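Local atomic coordinates of Ketoacyl_synth_N domain-containing protein (Photorhabdus luminescens subsp. laumondii, PDB entry 6SMO), a protein that probably acts in ketoacyl synthase chemistry, pairing with a PKS-type ketosynthase chain and lining a pocket that holds a pentaoxo-dodecanal chain. Residues C[50-55]-C[69-74]; C[149-154]-C[175-180]; C[292-295]-C[300-303]. One frame throughout, in Å; residues are numbered along the deposited sequence.

Interaction 1 (C[50-55]-C[69-74]); sequences SDFDGA and FSVYGI
F52 and Y72 make the aromatic part of this contact, the loop residue sending one corner of its ring to the rim of the tyrosine. CE2 of F52 lies 3.8 Å from CE1 of Y72 and 3.9 Å from CD1 of the same ring, so a single carbon abuts the CD1-CE1 bond close to the tyrosine plane. The planes meet at 58° and the ring centroids are 5.8 Å apart, an oblique pairing that is neither a stack nor a T-shape. Reach comes from the F52 side chain, whose CG stands anti to the backbone N (chi1 -180°) and carries the ring out from the loop toward the helix.

A methyl against the ring adds a second, looser touch. The same CE2 of F52 is 4.4 Å from CG1 of V71, which stands at the phenylalanine's edge, near its plane.

The tyrosine's polar end takes no part in this packing: its OH makes a weak hydrogen bond to E220. Within the fold, the contact holds the loop between strand 46-47 and helix 60-63 against the first turns of helix 68-84, and I13 of strand 5-13 touches both aromatic rings.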
ATOM      1  N   SER C  50       3.748  -8.169 -26.871  1.00 61.27           N
ATOM      2  CA  SER C  50       3.946  -8.051 -28.340  1.00 63.58           C
ATOM      3  C   SER C  50       2.899  -7.096 -28.928  1.00 65.77           C
ATOM      4  O   SER C  50       1.704  -7.262 -28.610  1.00 65.89           O
ATOM      5  CB  SER C  50       3.886  -9.402 -29.002  1.00 64.09           C
ATOM      6  OG  SER C  50       4.942 -10.236 -28.546  1.00 64.36           O
ATOM      7  N   ASP C  51       3.344  -6.137 -29.749  1.00 67.53           N
ATOM      8  CA  ASP C  51       2.488  -5.166 -30.483  1.00 69.20           C
ATOM      9  C   ASP C  51       1.638  -4.369 -29.484  1.00 69.13           C
ATOM     10  O   ASP C  51       0.424  -4.218 -29.731  1.00 69.55           O
ATOM     11  CB  ASP C  51       1.612  -5.877 -31.520  1.00 70.64           C
ATOM     12  CG  ASP C  51       2.394  -6.682 -32.544  1.00 72.35           C
ATOM     13  OD1 ASP C  51       3.509  -6.251 -32.903  1.00 73.55           O
ATOM     14  OD2 ASP C  51       1.882  -7.733 -32.977  1.00 73.46           O
ATOM     15  N   PHE C  52       2.255  -3.878 -28.404  1.00 69.77           N
ATOM     16  CA  PHE C  52       1.602  -3.058 -27.349  1.00 70.41           C
ATOM     17  C   PHE C  52       2.283  -1.689 -27.255  1.00 71.22           C
ATOM     18  O   PHE C  52       3.528  -1.627 -27.264  1.00 69.93           O
ATOM     19  CB  PHE C  52       1.643  -3.764 -25.990  1.00 69.32           C
ATOM     20  CG  PHE C  52       0.989  -2.984 -24.877  1.00 68.28           C
ATOM     21  CD1 PHE C  52      -0.390  -2.985 -24.725  1.00 68.04           C
ATOM     22  CD2 PHE C  52       1.747  -2.232 -23.992  1.00 67.40           C
ATOM     23  CE1 PHE C  52      -0.993  -2.260 -23.709  1.00 67.52           C
ATOM     24  CE2 PHE C  52       1.143  -1.508 -22.976  1.00 67.12           C
ATOM     25  CZ  PHE C  52      -0.226  -1.524 -22.836  1.00 67.24           C
ATOM     26  N   ASP C  53       1.473  -0.629 -27.160  1.00 73.50           N
ATOM     27  CA  ASP C  53       1.917   0.763 -26.878  1.00 75.60           C
ATOM     28  C   ASP C  53       0.773   1.509 -26.180  1.00 76.12           C
ATOM     29  O   ASP C  53      -0.380   1.384 -26.639  1.00 76.04           O
ATOM     30  CB  ASP C  53       2.360   1.480 -28.155  1.00 77.59           C
ATOM     31  CG  ASP C  53       3.004   2.836 -27.910  1.00 78.99           C
ATOM     32  OD1 ASP C  53       3.622   3.010 -26.839  1.00 79.00           O
ATOM     33  OD2 ASP C  53       2.882   3.709 -28.793  1.00 80.93           O
ATOM     34  N   GLY C  54       1.093   2.255 -25.117  1.00 76.64           N
ATOM     35  CA  GLY C  54       0.120   2.989 -24.283  1.00 76.92           C
ATOM     36  C   GLY C  54       0.074   4.468 -24.630  1.00 77.26           C
ATOM     37  O   GLY C  54       0.037   5.290 -23.693  1.00 76.99           O
ATOM     38  N   ALA C  55       0.074   4.793 -25.927  1.00 77.14           N
ATOM     39  CA  ALA C  55      -0.012   6.172 -26.464  1.00 76.29           C
ATOM     40  C   ALA C  55      -1.483   6.550 -26.679  1.00 77.37           C
ATOM     41  O   ALA C  55      -1.848   7.701 -26.364  1.00 75.50           O
ATOM     42  CB  ALA C  55       0.779   6.280 -27.745  1.00 76.77           C
ATOM     43  N   PHE C  69       4.067  -0.692 -14.911  1.00 43.40           N
ATOM     44  CA  PHE C  69       3.121  -1.548 -14.142  1.00 42.37           C
ATOM     45  C   PHE C  69       1.804  -0.786 -13.937  1.00 41.42           C
ATOM     46  O   PHE C  69       0.735  -1.427 -13.961  1.00 40.37           O
ATOM     47  CB  PHE C  69       3.741  -2.033 -12.826  1.00 41.87           C
ATOM     48  CG  PHE C  69       3.480  -1.170 -11.617  1.00 41.52           C
ATOM     49  CD1 PHE C  69       4.317  -0.109 -11.309  1.00 41.59           C
ATOM     50  CD2 PHE C  69       2.412  -1.433 -10.772  1.00 41.01           C
ATOM     51  CE1 PHE C  69       4.084   0.679 -10.192  1.00 41.15           C
ATOM     52  CE2 PHE C  69       2.179  -0.642  -9.655  1.00 40.66           C
ATOM     53  CZ  PHE C  69       3.016   0.411  -9.367  1.00 40.85           C
ATOM     54  N   SER C  70       1.880   0.537 -13.751  1.00 41.13           N
ATOM     55  CA  SER C  70       0.708   1.449 -13.663  1.00 41.16           C
ATOM     56  C   SER C  70       0.065   1.608 -15.047  1.00 41.18           C
ATOM     57  O   SER C  70      -1.176   1.700 -15.109  1.00 40.46           O
ATOM     58  CB  SER C  70       1.086   2.783 -13.068  1.00 41.30           C
ATOM     59  OG  SER C  70       1.363   2.658 -11.681  1.00 41.52           O
ATOM     60  N   VAL C  71       0.880   1.637 -16.110  1.00 41.07           N
ATOM     61  CA  VAL C  71       0.420   1.724 -17.530  1.00 41.30           C
ATOM     62  C   VAL C  71      -0.406   0.472 -17.854  1.00 41.12           C
ATOM     63  O   VAL C  71      -1.519   0.628 -18.392  1.00 41.48           O
ATOM     64  CB  VAL C  71       1.603   1.900 -18.506  1.00 41.63           C
ATOM     65  CG1 VAL C  71       1.184   1.729 -19.960  1.00 42.04           C
ATOM     66  CG2 VAL C  71       2.297   3.240 -18.311  1.00 41.75           C
ATOM     67  N   TYR C  72       0.117  -0.716 -17.529  1.00 40.68           N
ATOM     68  CA  TYR C  72      -0.542  -2.032 -17.755  1.00 40.60           C
ATOM     69  C   TYR C  72      -1.864  -2.095 -16.979  1.00 40.45           C
ATOM     70  O   TYR C  72      -2.832  -2.693 -17.487  1.00 40.06           O
ATOM     71  CB  TYR C  72       0.363  -3.193 -17.329  1.00 40.28           C
ATOM     72  CG  TYR C  72       1.673  -3.327 -18.066  1.00 40.37           C
ATOM     73  CD1 TYR C  72       1.809  -2.949 -19.393  1.00 40.66           C
ATOM     74  CD2 TYR C  72       2.782  -3.871 -17.435  1.00 40.20           C
ATOM     75  CE1 TYR C  72       3.015  -3.083 -20.064  1.00 41.05           C
ATOM     76  CE2 TYR C  72       3.993  -4.016 -18.092  1.00 40.46           C
ATOM     77  CZ  TYR C  72       4.111  -3.622 -19.412  1.00 41.05           C
ATOM     78  OH  TYR C  72       5.301  -3.762 -20.066  1.00 41.67           O
ATOM     79  N   GLY C  73      -1.894  -1.507 -15.779  1.00 40.44           N
ATOM     80  CA  GLY C  73      -3.072  -1.492 -14.889  1.00 40.36           C
ATOM     81  C   GLY C  73      -4.221  -0.688 -15.473  1.00 40.69           C
ATOM     82  O   GLY C  73      -5.363  -1.186 -15.436  1.00 40.48           O
ATOM     83  N   ILE C  74      -3.931   0.506 -16.001  1.00 41.47           N
ATOM     84  CA  ILE C  74      -4.945   1.485 -16.504  1.00 41.66           C
ATOM     85  C   ILE C  74      -5.601   0.935 -17.780  1.00 41.78           C
ATOM     86  O   ILE C  74      -6.836   1.062 -17.896  1.00 41.85           O
ATOM     87  CB  ILE C  74      -4.309   2.877 -16.717  1.00 41.68           C
ATOM     88  CG1 ILE C  74      -3.840   3.487 -15.393  1.00 41.36           C
ATOM     89  CG2 ILE C  74      -5.265   3.811 -17.447  1.00 41.99           C
ATOM     90  CD1 ILE C  74      -2.791   4.564 -15.545  1.00 41.60           C
TER

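Interaction 2 (C[149-154]-C[175-180])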
ATOM      1  N   SER C 149     -13.763   7.236  -5.316  1.00 35.53           N
ATOM      2  CA  SER C 149     -13.488   7.837  -3.981  1.00 35.20           C
ATOM      3  C   SER C 149     -13.727   6.854  -2.823  1.00 34.65           C
ATOM      4  O   SER C 149     -13.397   7.234  -1.683  1.00 34.74           O
ATOM      5  CB  SER C 149     -14.303   9.091  -3.799  1.00 36.15           C
ATOM      6  OG  SER C 149     -13.906  10.089  -4.728  1.00 36.58           O
ATOM      7  N   ALA C 150     -14.260   5.652  -3.077  1.00 34.05           N
ATOM      8  CA  ALA C 150     -14.581   4.652  -2.026  1.00 33.69           C
ATOM      9  C   ALA C 150     -13.310   3.913  -1.590  1.00 32.91           C
ATOM     10  O   ALA C 150     -12.272   4.057  -2.268  1.00 32.65           O
ATOM     11  CB  ALA C 150     -15.629   3.680  -2.508  1.00 33.73           C
ATOM     12  N   GLN C 151     -13.414   3.145  -0.499  1.00 32.73           N
ATOM     13  CA  GLN C 151     -12.324   2.326   0.099  1.00 32.45           C
ATOM     14  C   GLN C 151     -11.505   1.672  -1.021  1.00 32.05           C
ATOM     15  O   GLN C 151     -12.104   0.950  -1.838  1.00 32.13           O
ATOM     16  CB  GLN C 151     -12.919   1.275   1.040  1.00 32.61           C
ATOM     17  CG  GLN C 151     -11.881   0.452   1.791  1.00 32.55           C
ATOM     18  CD  GLN C 151     -12.517  -0.447   2.823  1.00 32.83           C
ATOM     19  OE1 GLN C 151     -13.182   0.012   3.748  1.00 33.21           O
ATOM     20  NE2 GLN C 151     -12.314  -1.745   2.669  1.00 33.07           N
ATOM     21  N   SER C 152     -10.194   1.928  -1.051  1.00 31.95           N
ATOM     22  CA  SER C 152      -9.249   1.459  -2.099  1.00 31.88           C
ATOM     23  C   SER C 152      -7.934   1.010  -1.453  1.00 31.67           C
ATOM     24  O   SER C 152      -7.269   1.858  -0.825  1.00 32.15           O
ATOM     25  CB  SER C 152      -9.018   2.539  -3.126  1.00 32.30           C
ATOM     26  OG  SER C 152     -10.209   2.814  -3.847  1.00 32.71           O
ATOM     27  N   LYS C 153      -7.553  -0.255  -1.650  1.00 31.27           N
ATOM     28  CA  LYS C 153      -6.332  -0.813  -1.013  1.00 31.03           C
ATOM     29  C   LYS C 153      -5.437  -1.532  -2.022  1.00 30.83           C
ATOM     30  O   LYS C 153      -5.923  -1.928  -3.076  1.00 30.73           O
ATOM     31  CB  LYS C 153      -6.704  -1.835   0.065  1.00 31.08           C
ATOM     32  CG  LYS C 153      -7.701  -1.356   1.102  1.00 31.48           C
ATOM     33  CD  LYS C 153      -7.149  -0.224   1.904  1.00 31.72           C
ATOM     34  CE  LYS C 153      -8.144   0.887   2.113  1.00 32.16           C
ATOM     35  NZ  LYS C 153      -7.465   2.195   2.014  1.00 32.39           N
ATOM     36  N   THR C 154      -4.156  -1.646  -1.677  1.00 30.73           N
ATOM     37  CA  THR C 154      -3.142  -2.357  -2.492  1.00 31.05           C
ATOM     38  C   THR C 154      -2.486  -3.406  -1.595  1.00 31.42           C
ATOM     39  O   THR C 154      -2.167  -3.081  -0.454  1.00 31.99           O
ATOM     40  CB  THR C 154      -2.062  -1.419  -3.040  1.00 30.83           C
ATOM     41  OG1 THR C 154      -2.665  -0.365  -3.783  1.00 31.30           O
ATOM     42  CG2 THR C 154      -1.077  -2.134  -3.934  1.00 30.69           C
ATOM     43  N   ASN C 175     -20.307  -6.258   2.695  1.00 43.64           N
ATOM     44  CA  ASN C 175     -20.559  -5.467   3.932  1.00 43.72           C
ATOM     45  C   ASN C 175     -21.225  -4.128   3.582  1.00 42.82           C
ATOM     46  O   ASN C 175     -21.718  -3.462   4.514  1.00 43.22           O
ATOM     47  CB  ASN C 175     -19.271  -5.252   4.731  1.00 44.57           C
ATOM     48  CG  ASN C 175     -18.691  -6.544   5.270  1.00 45.30           C
ATOM     49  OD1 ASN C 175     -19.421  -7.395   5.775  1.00 46.78           O
ATOM     50  ND2 ASN C 175     -17.379  -6.697   5.176  1.00 45.82           N
ATOM     51  N   GLY C 176     -21.227  -3.745   2.300  1.00 41.43           N
ATOM     52  CA  GLY C 176     -21.943  -2.562   1.783  1.00 41.03           C
ATOM     53  C   GLY C 176     -21.108  -1.295   1.878  1.00 40.46           C
ATOM     54  O   GLY C 176     -21.689  -0.231   2.166  1.00 40.82           O
ATOM     55  N   VAL C 177     -19.798  -1.398   1.624  1.00 39.76           N
ATOM     56  CA  VAL C 177     -18.836  -0.254   1.644  1.00 39.69           C
ATOM     57  C   VAL C 177     -18.926   0.481   0.300  1.00 38.96           C
ATOM     58  O   VAL C 177     -18.850   1.726   0.304  1.00 39.33           O
ATOM     59  CB  VAL C 177     -17.394  -0.719   1.933  1.00 39.73           C
ATOM     60  CG1 VAL C 177     -16.423   0.453   1.996  1.00 39.88           C
ATOM     61  CG2 VAL C 177     -17.304  -1.546   3.208  1.00 39.81           C
ATOM     62  N   ALA C 178     -19.068  -0.265  -0.801  1.00 37.69           N
ATOM     63  CA  ALA C 178     -19.199   0.266  -2.178  1.00 37.81           C
ATOM     64  C   ALA C 178     -20.076  -0.671  -3.021  1.00 37.54           C
ATOM     65  O   ALA C 178     -20.182  -1.860  -2.667  1.00 37.82           O
ATOM     66  CB  ALA C 178     -17.831   0.438  -2.789  1.00 37.72           C
ATOM     67  N   GLU C 179     -20.674  -0.143  -4.094  1.00 37.72           N
ATOM     68  CA  GLU C 179     -21.555  -0.891  -5.034  1.00 38.21           C
ATOM     69  C   GLU C 179     -20.717  -1.515  -6.156  1.00 37.18           C
ATOM     70  O   GLU C 179     -21.060  -2.631  -6.582  1.00 36.95           O
ATOM     71  CB  GLU C 179     -22.632   0.018  -5.632  1.00 39.14           C
ATOM     72  CG  GLU C 179     -23.945  -0.029  -4.878  1.00 40.36           C
ATOM     73  CD  GLU C 179     -23.850   0.436  -3.435  1.00 41.09           C
ATOM     74  OE1 GLU C 179     -24.175  -0.361  -2.534  1.00 42.00           O
ATOM     75  OE2 GLU C 179     -23.448   1.595  -3.218  1.00 42.18           O
ATOM     76  N   VAL C 180     -19.685  -0.806  -6.628  1.00 36.51           N
ATOM     77  CA  VAL C 180     -18.769  -1.257  -7.721  1.00 36.00           C
ATOM     78  C   VAL C 180     -17.339  -1.309  -7.170  1.00 35.37           C
ATOM     79  O   VAL C 180     -17.025  -0.508  -6.269  1.00 35.22           O
ATOM     80  CB  VAL C 180     -18.864  -0.333  -8.953  1.00 36.10           C
ATOM     81  CG1 VAL C 180     -18.139  -0.920 -10.155  1.00 35.95           C
ATOM     82  CG2 VAL C 180     -20.307  -0.011  -9.312  1.00 36.62           C
TER
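The Schellman motif that ends helix 161-175 delivers V177 and A178 to the loop of residues 149-154, where they meet Q151 and A150. G176 is its C-prime residue, and its positive phi of 87° turns the chain out of the helix just before the contact begins. V177 then approaches with one methyl. Its CG1 rests 3.7 Å from CB of Q151 and also 3.7 Å from OE1 of Q151, with CD of that glutamine at 4.1 Å. The methyl is therefore set against the length of the glutamine and touches both its aliphatic root and its amide end. The match follows from the V177 torsion and the extended glutamine: CG1 of V177 is anti to its own backbone N (chi1 -178°), and Q151 runs straight beyond CG, so that the two side chains pass one another at a slant. One step along, CB of A150 faces CB of A178 at 3.9 Å, a plain methyl-to-methyl touch between two buried residues.

Both loops lead into parallel strands of one sheet. Strand 154-155, helix 161-175 and strand 180-187 form a beta-alpha-beta crossover, with strand 96-101 lying between its two strands, and the contact joins the loops that enter the two strands flanking 96-101.

Strand 96-101 also secures the glutamine's amide, for NE2 of Q151 is hydrogen-bonded to OH of Y99. R95, outside both segments, bonds to two residues of the 175-180 loop: OE2 of E179 forms a salt bridge with its NE, and its NH2 is hydrogen-bonded to O of G176. The 149-154 side reaches the neighbouring PKS_KS subunit, where K153 forms a salt bridge with D196 of that chain and Q151 packs on its Y289.

Interaction 3 (C[292-295]-C[300-303])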
ATOM      1  N   LYS C 292      -5.650 -35.459  -2.423  1.00 55.80           N
ATOM      2  CA  LYS C 292      -5.810 -36.248  -1.172  1.00 56.08           C
ATOM      3  C   LYS C 292      -6.807 -35.535  -0.249  1.00 55.41           C
ATOM      4  O   LYS C 292      -7.597 -36.234   0.414  1.00 55.10           O
ATOM      5  CB  LYS C 292      -4.454 -36.453  -0.485  1.00 56.50           C
ATOM      6  CG  LYS C 292      -4.379 -37.646   0.460  1.00 57.24           C
ATOM      7  CD  LYS C 292      -4.730 -37.321   1.897  1.00 57.79           C
ATOM      8  CE  LYS C 292      -4.620 -38.521   2.812  1.00 59.08           C
ATOM      9  NZ  LYS C 292      -5.145 -38.229   4.166  1.00 59.63           N
ATOM     10  N   ALA C 293      -6.768 -34.198  -0.216  1.00 54.84           N
ATOM     11  CA  ALA C 293      -7.688 -33.338   0.566  1.00 54.88           C
ATOM     12  C   ALA C 293      -9.116 -33.469   0.017  1.00 55.57           C
ATOM     13  O   ALA C 293     -10.060 -33.460   0.831  1.00 55.36           O
ATOM     14  CB  ALA C 293      -7.213 -31.905   0.539  1.00 54.53           C
ATOM     15  N   PHE C 294      -9.262 -33.583  -1.308  1.00 56.07           N
ATOM     16  CA  PHE C 294     -10.562 -33.771  -2.010  1.00 56.48           C
ATOM     17  C   PHE C 294     -11.084 -35.192  -1.764  1.00 57.26           C
ATOM     18  O   PHE C 294     -12.312 -35.358  -1.624  1.00 56.91           O
ATOM     19  CB  PHE C 294     -10.428 -33.495  -3.511  1.00 56.29           C
ATOM     20  CG  PHE C 294     -10.154 -32.059  -3.891  1.00 55.77           C
ATOM     21  CD1 PHE C 294     -10.698 -31.006  -3.170  1.00 55.11           C
ATOM     22  CD2 PHE C 294      -9.375 -31.762  -4.999  1.00 55.70           C
ATOM     23  CE1 PHE C 294     -10.446 -29.691  -3.533  1.00 54.67           C
ATOM     24  CE2 PHE C 294      -9.128 -30.447  -5.364  1.00 55.14           C
ATOM     25  CZ  PHE C 294      -9.663 -29.414  -4.630  1.00 54.62           C
ATOM     26  N   SER C 295     -10.180 -36.178  -1.721  1.00 57.57           N
ATOM     27  CA  SER C 295     -10.487 -37.610  -1.455  1.00 58.20           C
ATOM     28  C   SER C 295     -11.115 -37.760  -0.063  1.00 58.98           C
ATOM     29  O   SER C 295     -12.049 -38.573   0.077  1.00 58.60           O
ATOM     30  CB  SER C 295      -9.253 -38.465  -1.600  1.00 58.39           C
ATOM     31  OG  SER C 295      -9.583 -39.844  -1.553  1.00 58.77           O
ATOM     32  N   LYS C 300     -15.066 -34.907  -6.336  1.00 64.38           N
ATOM     33  CA  LYS C 300     -14.618 -35.450  -7.648  1.00 64.63           C
ATOM     34  C   LYS C 300     -14.763 -34.343  -8.699  1.00 63.29           C
ATOM     35  O   LYS C 300     -15.910 -33.963  -9.011  1.00 61.58           O
ATOM     36  CB  LYS C 300     -15.396 -36.720  -8.012  1.00 65.99           C
ATOM     37  CG  LYS C 300     -16.916 -36.621  -7.948  1.00 66.96           C
ATOM     38  CD  LYS C 300     -17.594 -37.945  -7.665  1.00 68.16           C
ATOM     39  CE  LYS C 300     -17.513 -38.350  -6.208  1.00 68.30           C
ATOM     40  NZ  LYS C 300     -18.090 -39.696  -5.978  1.00 69.14           N
ATOM     41  N   THR C 301     -13.630 -33.838  -9.198  1.00 62.38           N
ATOM     42  CA  THR C 301     -13.539 -32.667 -10.112  1.00 62.01           C
ATOM     43  C   THR C 301     -12.434 -32.912 -11.148  1.00 61.13           C
ATOM     44  O   THR C 301     -11.651 -33.867 -10.967  1.00 62.81           O
ATOM     45  CB  THR C 301     -13.306 -31.377  -9.314  1.00 61.53           C
ATOM     46  OG1 THR C 301     -13.204 -30.288 -10.233  1.00 61.52           O
ATOM     47  CG2 THR C 301     -12.066 -31.425  -8.446  1.00 61.04           C
ATOM     48  N   SER C 302     -12.389 -32.075 -12.189  1.00 60.26           N
ATOM     49  CA  SER C 302     -11.370 -32.092 -13.271  1.00 59.54           C
ATOM     50  C   SER C 302     -10.247 -31.103 -12.932  1.00 57.49           C
ATOM     51  O   SER C 302     -10.565 -29.970 -12.522  1.00 55.16           O
ATOM     52  CB  SER C 302     -11.996 -31.777 -14.605  1.00 60.58           C
ATOM     53  OG  SER C 302     -11.051 -31.918 -15.656  1.00 61.76           O
ATOM     54  N   PHE C 303      -8.989 -31.527 -13.097  1.00 56.88           N
ATOM     55  CA  PHE C 303      -7.769 -30.710 -12.862  1.00 56.69           C
ATOM     56  C   PHE C 303      -7.275 -30.137 -14.194  1.00 56.86           C
ATOM     57  O   PHE C 303      -6.982 -30.927 -15.115  1.00 57.43           O
ATOM     58  CB  PHE C 303      -6.676 -31.543 -12.185  1.00 56.82           C
ATOM     59  CG  PHE C 303      -6.813 -31.661 -10.689  1.00 56.92           C
ATOM     60  CD1 PHE C 303      -7.815 -32.438 -10.126  1.00 57.34           C
ATOM     61  CD2 PHE C 303      -5.940 -30.996  -9.841  1.00 56.86           C
ATOM     62  CE1 PHE C 303      -7.942 -32.544  -8.749  1.00 56.98           C
ATOM     63  CE2 PHE C 303      -6.067 -31.105  -8.464  1.00 56.89           C
ATOM     64  CZ  PHE C 303      -7.067 -31.878  -7.921  1.00 56.72           C
TER
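F294 and F303 meet rim to rim, the aromatic component of a contact between helix 286-296 and strand 302-304 with the residues leading into it. CZ of F303 sits 3.6 Å from CE2 of F294 and 3.7 Å from CD2 of F294, so one corner of the strand residue's ring abuts a bond at the edge of the helix residue's ring, in its plane. The centroids are 5.9 Å apart and the planes are inclined at 61°, with neither ring lying over the face of the other. F294 points from the helix toward the strand; in F303 the side chain leaves to the flank, and CG beside the backbone N (chi1 -83°), and so anti to the carbonyl carbon, brings the ring back to the helix.

A methyl-to-ring touch completes the contact: CG2 of T301 approaches CE2 of F294 at 4.4 Å. The threonine's hydroxyl is engaged elsewhere, with OG1 hydrogen-bonded to O of A275.

F294 also makes edge-to-face pairs with F277 and F269, and F303 meets F277 as well. Contact between helix and strand here thus rests on van der Waals packing of ring edges within a cluster of phenylalanines, without polar groups bridging the two segments.

Overall arrangement
Followed from the N terminus, the three contacts come in series and none nests in or crosses another. Interaction 1 closes a loop of 13 intervening residues that includes helix 60-63, joining the loop after strand 46-47 to helix 68-84. Interaction 2 spans 20 residues, chiefly helix 161-175, and joins the loops leading into strands 154-155 and 180-187. Both lie in the ketoacyl synthase N-terminal domain, their nearest atoms about 7 Å apart. Interaction 3 is the shortest closure along the chain, with four residues between its segments, and joins the helix and second strand of the beta-alpha-beta unit 275-304. Its centre lies about 38 Å from that of interaction 1, across the centre of the chain.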